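Local coordinates for uncharacterized protein (Parabacteroides merdae ATCC 43184, PDB 4OPW) that is of unknown function but probably acts in cell adhesion, through a head domain like that of auto-transporter adhesins, at residues I16-F26 and I57-V66. Residues are numbered along the deposited sequence; the frame is centred on the assembly and turned at random.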
ATOM      1  N   ILE A  16      22.616  -0.395  12.066  1.00 19.80           N
ATOM      2  CA  ILE A  16      23.776  -0.128  11.212  1.00 19.56           C
ATOM      3  C   ILE A  16      23.421   0.983  10.242  1.00 22.79           C
ATOM      4  O   ILE A  16      22.241   1.322  10.075  1.00 21.73           O
ATOM      5  CB  ILE A  16      24.281  -1.414  10.457  1.00 22.83           C
ATOM      6  CG1 ILE A  16      23.196  -1.959   9.481  1.00 23.20           C
ATOM      7  CG2 ILE A  16      24.791  -2.511  11.442  1.00 23.31           C
ATOM      8  CD1 ILE A  16      23.656  -3.040   8.485  1.00 29.00           C
ATOM      9  N   THR A  17      24.439   1.526   9.564  1.00 19.72           N
ATOM     10  CA  THR A  17      24.189   2.512   8.524  1.00 18.92           C
ATOM     11  C   THR A  17      23.676   1.761   7.314  1.00 22.94           C
ATOM     12  O   THR A  17      23.924   0.545   7.176  1.00 21.57           O
ATOM     13  CB  THR A  17      25.458   3.312   8.213  1.00 24.01           C
ATOM     14  OG1 THR A  17      26.486   2.381   7.840  1.00 26.42           O
ATOM     15  CG2 THR A  17      25.895   4.185   9.401  1.00 22.44           C
ATOM     16  N   ILE A  18      22.934   2.463   6.453  1.00 19.56           N
ATOM     17  CA  ILE A  18      22.433   1.868   5.218  1.00 18.45           C
ATOM     18  C   ILE A  18      22.673   2.827   4.062  1.00 23.54           C
ATOM     19  O   ILE A  18      22.621   4.045   4.245  1.00 23.26           O
ATOM     20  CB  ILE A  18      20.932   1.467   5.355  1.00 20.59           C
ATOM     21  CG1 ILE A  18      20.479   0.552   4.187  1.00 21.74           C
ATOM     22  CG2 ILE A  18      19.995   2.690   5.535  1.00 20.40           C
ATOM     23  CD1 ILE A  18      19.016  -0.026   4.330  1.00 23.17           C
ATOM     24  N   ASP A  19      22.916   2.264   2.857  1.00 22.85           N
ATOM     25  CA  ASP A  19      23.098   3.021   1.619  1.00 23.09           C
ATOM     26  C   ASP A  19      21.781   3.681   1.209  1.00 23.08           C
ATOM     27  O   ASP A  19      20.723   3.407   1.804  1.00 20.03           O
ATOM     28  CB  ASP A  19      23.592   2.090   0.490  1.00 26.14           C
ATOM     29  CG  ASP A  19      25.053   1.650   0.552  1.00 46.43           C
ATOM     30  OD1 ASP A  19      25.830   2.256   1.323  1.00 47.41           O
ATOM     31  OD2 ASP A  19      25.418   0.703  -0.183  1.00 57.04           O
ATOM     32  N   ASP A  20      21.841   4.554   0.183  1.00 21.54           N
ATOM     33  CA  ASP A  20      20.647   5.230  -0.324  1.00 19.60           C
ATOM     34  C   ASP A  20      19.741   4.261  -1.070  1.00 21.89           C
ATOM     35  O   ASP A  20      20.211   3.460  -1.895  1.00 22.51           O
ATOM     36  CB  ASP A  20      21.066   6.372  -1.285  1.00 20.84           C
ATOM     37  CG  ASP A  20      21.693   7.592  -0.647  1.00 28.44           C
ATOM     38  OD1 ASP A  20      21.775   7.637   0.598  1.00 28.17           O
ATOM     39  OD2 ASP A  20      22.106   8.507  -1.399  1.00 31.95           O
ATOM     40  N   PHE A  21      18.443   4.341  -0.784  1.00 16.60           N
ATOM     41  CA  PHE A  21      17.418   3.582  -1.508  1.00 15.62           C
ATOM     42  C   PHE A  21      16.227   4.494  -1.767  1.00 20.07           C
ATOM     43  O   PHE A  21      15.981   5.405  -0.972  1.00 19.41           O
ATOM     44  CB  PHE A  21      16.994   2.291  -0.769  1.00 15.57           C
ATOM     45  CG  PHE A  21      16.335   2.506   0.573  1.00 16.52           C
ATOM     46  CD1 PHE A  21      14.953   2.678   0.671  1.00 17.91           C
ATOM     47  CD2 PHE A  21      17.094   2.543   1.740  1.00 17.94           C
ATOM     48  CE1 PHE A  21      14.346   2.919   1.911  1.00 18.19           C
ATOM     49  CE2 PHE A  21      16.479   2.743   2.988  1.00 20.31           C
ATOM     50  CZ  PHE A  21      15.112   2.944   3.064  1.00 17.89           C
ATOM     51  N   ASN A  22      15.468   4.240  -2.839  1.00 17.91           N
ATOM     52  CA  ASN A  22      14.262   5.035  -3.109  1.00 18.35           C
ATOM     53  C   ASN A  22      13.065   4.091  -3.378  1.00 21.87           C
ATOM     54  O   ASN A  22      11.981   4.537  -3.760  1.00 20.26           O
ATOM     55  CB  ASN A  22      14.483   6.024  -4.278  1.00 19.67           C
ATOM     56  CG  ASN A  22      14.795   5.364  -5.603  1.00 29.76           C
ATOM     57  OD1 ASN A  22      14.700   4.141  -5.754  1.00 21.16           O
ATOM     58  ND2 ASN A  22      15.195   6.174  -6.588  1.00 25.52           N
ATOM     59  N   ALA A  23      13.278   2.769  -3.186  1.00 17.47           N
ATOM     60  CA  ALA A  23      12.260   1.761  -3.426  1.00 17.25           C
ATOM     61  C   ALA A  23      12.469   0.626  -2.459  1.00 18.54           C
ATOM     62  O   ALA A  23      13.612   0.316  -2.086  1.00 18.47           O
ATOM     63  CB  ALA A  23      12.320   1.263  -4.876  1.00 17.94           C
ATOM     64  N   ILE A  24      11.356   0.025  -2.011  1.00 15.07           N
ATOM     65  CA  ILE A  24      11.391  -1.044  -1.018  1.00 15.38           C
ATOM     66  C   ILE A  24      10.632  -2.269  -1.528  1.00 20.72           C
ATOM     67  O   ILE A  24       9.546  -2.128  -2.094  1.00 19.72           O
ATOM     68  CB  ILE A  24      10.781  -0.551   0.339  1.00 18.73           C
ATOM     69  CG1 ILE A  24      11.572   0.638   0.938  1.00 19.43           C
ATOM     70  CG2 ILE A  24      10.689  -1.716   1.374  1.00 19.87           C
ATOM     71  CD1 ILE A  24      10.818   1.433   2.090  1.00 20.38           C
ATOM     72  N   LYS A  25      11.191  -3.460  -1.292  1.00 18.57           N
ATOM     73  CA  LYS A  25      10.559  -4.736  -1.636  1.00 18.70           C
ATOM     74  C   LYS A  25      10.798  -5.730  -0.523  1.00 21.38           C
ATOM     75  O   LYS A  25      11.937  -5.924  -0.099  1.00 21.07           O
ATOM     76  CB  LYS A  25      11.074  -5.268  -2.982  1.00 22.18           C
ATOM     77  CG  LYS A  25      10.403  -6.537  -3.493  1.00 44.51           C
ATOM     78  CD  LYS A  25      10.930  -6.868  -4.889  1.00 61.28           C
ATOM     79  CE  LYS A  25      10.443  -8.186  -5.435  1.00 76.35           C
ATOM     80  NZ  LYS A  25      11.038  -8.481  -6.767  1.00 87.17           N
ATOM     81  N   PHE A  26       9.734  -6.362  -0.031  1.00 16.89           N
ATOM     82  CA  PHE A  26       9.891  -7.399   0.999  1.00 17.53           C
ATOM     83  C   PHE A  26       8.667  -8.306   0.986  1.00 22.49           C
ATOM     84  O   PHE A  26       7.582  -7.891   0.568  1.00 22.03           O
ATOM     85  CB  PHE A  26      10.145  -6.802   2.410  1.00 19.85           C
ATOM     86  CG  PHE A  26       9.048  -5.927   2.994  1.00 22.12           C
ATOM     87  CD1 PHE A  26       8.684  -4.731   2.382  1.00 24.17           C
ATOM     88  CD2 PHE A  26       8.483  -6.230   4.228  1.00 27.21           C
ATOM     89  CE1 PHE A  26       7.681  -3.920   2.920  1.00 25.48           C
ATOM     90  CE2 PHE A  26       7.519  -5.386   4.802  1.00 29.41           C
ATOM     91  CZ  PHE A  26       7.098  -4.257   4.120  1.00 26.91           C
ATOM     92  N   ILE A  57      19.890  -7.688   3.864  1.00 18.37           N
ATOM     93  CA  ILE A  57      19.695  -6.261   3.570  1.00 18.33           C
ATOM     94  C   ILE A  57      20.469  -6.059   2.292  1.00 23.39           C
ATOM     95  O   ILE A  57      21.700  -6.157   2.305  1.00 24.26           O
ATOM     96  CB  ILE A  57      20.158  -5.313   4.727  1.00 21.66           C
ATOM     97  CG1 ILE A  57      19.359  -5.577   6.019  1.00 21.69           C
ATOM     98  CG2 ILE A  57      20.075  -3.826   4.291  1.00 22.20           C
ATOM     99  CD1 ILE A  57      20.073  -5.092   7.290  1.00 23.38           C
ATOM    100  N   ASP A  58      19.768  -5.886   1.173  1.00 19.77           N
ATOM    101  CA  ASP A  58      20.465  -5.755  -0.097  1.00 20.13           C
ATOM    102  C   ASP A  58      19.902  -4.616  -0.922  1.00 22.22           C
ATOM    103  O   ASP A  58      18.693  -4.543  -1.112  1.00 21.26           O
ATOM    104  CB  ASP A  58      20.356  -7.070  -0.884  1.00 22.84           C
ATOM    105  CG  ASP A  58      21.345  -7.138  -2.045  1.00 34.35           C
ATOM    106  OD1 ASP A  58      22.546  -6.882  -1.822  1.00 37.04           O
ATOM    107  OD2 ASP A  58      20.927  -7.503  -3.152  1.00 41.91           O
ATOM    108  N   ILE A  59      20.772  -3.727  -1.407  1.00 18.94           N
ATOM    109  CA  ILE A  59      20.334  -2.608  -2.246  1.00 19.20           C
ATOM    110  C   ILE A  59      20.948  -2.787  -3.648  1.00 24.90           C
ATOM    111  O   ILE A  59      22.171  -2.913  -3.792  1.00 23.60           O
ATOM    112  CB  ILE A  59      20.662  -1.220  -1.617  1.00 22.07           C
ATOM    113  CG1 ILE A  59      19.895  -1.023  -0.287  1.00 22.05           C
ATOM    114  CG2 ILE A  59      20.347  -0.063  -2.602  1.00 23.55           C
ATOM    115  CD1 ILE A  59      20.337   0.185   0.547  1.00 28.43           C
ATOM    116  N   GLN A  60      20.076  -2.848  -4.661  1.00 23.09           N
ATOM    117  CA  GLN A  60      20.466  -2.970  -6.070  1.00 23.90           C
ATOM    118  C   GLN A  60      19.751  -1.882  -6.838  1.00 26.40           C
ATOM    119  O   GLN A  60      18.520  -1.809  -6.761  1.00 25.91           O
ATOM    120  CB  GLN A  60      20.108  -4.371  -6.634  1.00 25.59           C
ATOM    121  CG  GLN A  60      20.817  -5.561  -5.970  1.00 31.65           C
ATOM    122  CD  GLN A  60      22.323  -5.519  -6.088  1.00 51.78           C
ATOM    123  OE1 GLN A  60      22.889  -5.143  -7.122  1.00 49.08           O
ATOM    124  NE2 GLN A  60      23.005  -5.935  -5.030  1.00 46.67           N
ATOM    125  N   ASP A  61      20.505  -0.982  -7.500  1.00 23.19           N
ATOM    126  CA  ASP A  61      19.925   0.126  -8.280  1.00 23.52           C
ATOM    127  C   ASP A  61      18.885   0.915  -7.420  1.00 24.62           C
ATOM    128  O   ASP A  61      17.764   1.188  -7.860  1.00 22.81           O
ATOM    129  CB  ASP A  61      19.297  -0.421  -9.592  1.00 25.07           C
ATOM    130  CG  ASP A  61      18.783   0.623 -10.570  1.00 35.91           C
ATOM    131  OD1 ASP A  61      19.366   1.732 -10.619  1.00 37.34           O
ATOM    132  OD2 ASP A  61      17.774   0.342 -11.263  1.00 43.38           O
ATOM    133  N   ARG A  62      19.289   1.240  -6.170  1.00 21.22           N
ATOM    134  CA  ARG A  62      18.520   1.986  -5.156  1.00 20.42           C
ATOM    135  C   ARG A  62      17.209   1.258  -4.725  1.00 22.12           C
ATOM    136  O   ARG A  62      16.360   1.873  -4.082  1.00 19.93           O
ATOM    137  CB  ARG A  62      18.238   3.435  -5.600  1.00 18.34           C
ATOM    138  CG  ARG A  62      19.515   4.292  -5.582  1.00 22.26           C
ATOM    139  CD  ARG A  62      19.284   5.695  -6.140  1.00 21.28           C
ATOM    140  NE  ARG A  62      18.982   5.669  -7.570  1.00 31.18           N
ATOM    141  CZ  ARG A  62      18.478   6.691  -8.250  1.00 43.50           C
ATOM    142  NH1 ARG A  62      18.206   7.837  -7.641  1.00 32.92           N
ATOM    143  NH2 ARG A  62      18.225   6.569  -9.548  1.00 34.19           N
ATOM    144  N   VAL A  63      17.088  -0.056  -5.013  1.00 18.08           N
ATOM    145  CA  VAL A  63      15.949  -0.865  -4.555  1.00 17.45           C
ATOM    146  C   VAL A  63      16.404  -1.659  -3.351  1.00 22.05           C
ATOM    147  O   VAL A  63      17.326  -2.475  -3.454  1.00 22.76           O
ATOM    148  CB  VAL A  63      15.353  -1.789  -5.650  1.00 20.46           C
ATOM    149  CG1 VAL A  63      14.168  -2.596  -5.107  1.00 19.64           C
ATOM    150  CG2 VAL A  63      14.949  -0.972  -6.885  1.00 20.41           C
ATOM    151  N   LEU A  64      15.771  -1.418  -2.212  1.00 18.77           N
ATOM    152  CA  LEU A  64      16.089  -2.139  -0.994  1.00 17.48           C
ATOM    153  C   LEU A  64      15.203  -3.381  -0.865  1.00 20.22           C
ATOM    154  O   LEU A  64      13.975  -3.274  -0.915  1.00 18.95           O
ATOM    155  CB  LEU A  64      15.914  -1.214   0.241  1.00 17.24           C
ATOM    156  CG  LEU A  64      15.869  -1.926   1.619  1.00 22.12           C
ATOM    157  CD1 LEU A  64      17.251  -2.538   2.000  1.00 20.99           C
ATOM    158  CD2 LEU A  64      15.439  -0.961   2.720  1.00 22.45           C
ATOM    159  N   THR A  65      15.836  -4.543  -0.677  1.00 16.79           N
ATOM    160  CA  THR A  65      15.162  -5.805  -0.372  1.00 17.30           C
ATOM    161  C   THR A  65      15.565  -6.223   1.038  1.00 21.62           C
ATOM    162  O   THR A  65      16.753  -6.188   1.373  1.00 20.77           O
ATOM    163  CB  THR A  65      15.458  -6.924  -1.404  1.00 26.76           C
ATOM    164  OG1 THR A  65      14.951  -6.518  -2.675  1.00 26.72           O
ATOM    165  CG2 THR A  65      14.794  -8.264  -1.029  1.00 30.40           C
ATOM    166  N   VAL A  66      14.580  -6.603   1.866  1.00 18.35           N
ATOM    167  CA  VAL A  66      14.862  -7.126   3.213  1.00 18.33           C
ATOM    168  C   VAL A  66      14.170  -8.490   3.340  1.00 20.46           C
ATOM    169  O   VAL A  66      13.035  -8.654   2.910  1.00 17.71           O
ATOM    170  CB  VAL A  66      14.445  -6.132   4.360  1.00 22.47           C
ATOM    171  CG1 VAL A  66      14.677  -6.737   5.741  1.00 23.35           C
ATOM    172  CG2 VAL A  66      15.187  -4.799   4.248  1.00 21.87           C
TER
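Over one face of the F21 ring sits the CD2 methyl of L64, 3.8 Å from the ring centroid and only 8° off its normal, a well-centred CH-pi contact; the CD1 methyl of I59 comes in obliquely beside it. F21 reaches this place because its CG stands between the backbone N and the carbonyl carbon (chi1 64°), which sets the ring against L64; the F21 side chain also touches Y34, T83 and S85. The other branch of L64 continues the apolar seam: its CD1 lies 3.9 Å from CD1 of I18, whose extended chain also crosses I59 at about a right angle, CG1 to I59 CD1 3.7 Å. The second flat group, the guanidinium of R62, has the N22 side chain over one face.

Strands 23-26 and 63-66 pair in parallel, their short axes inclined by 24°. R62 O receives N22 N at 2.8 Å, in the carbonyl plane, and a weak second bond from A23 N. The pairing then passes to L64, whose N reaches A23 O at 2.8 Å in a nearly straight bond (171°) and whose O accepts K25 N at 2.8 Å. The type I' turn from Q60 to V63 joins strand 57-60 to strand 63-66 as a beta hairpin.

The hairpin adds two strands at one end of the largely parallel sheet, with 63-66 next to 23-27, whose I24 makes backbone hydrogen bonds to E90 and K92 of the next strand, 90-94. I24 and L64 point to one face, where both touch F32; A23, V63, K25 and T65 point to the other, where CB of A23 meets CG2 of V63. The backbone bonds fix the parallel register, while I18 and F21 pack their apolar side chains against I59 and L64 of the hairpin.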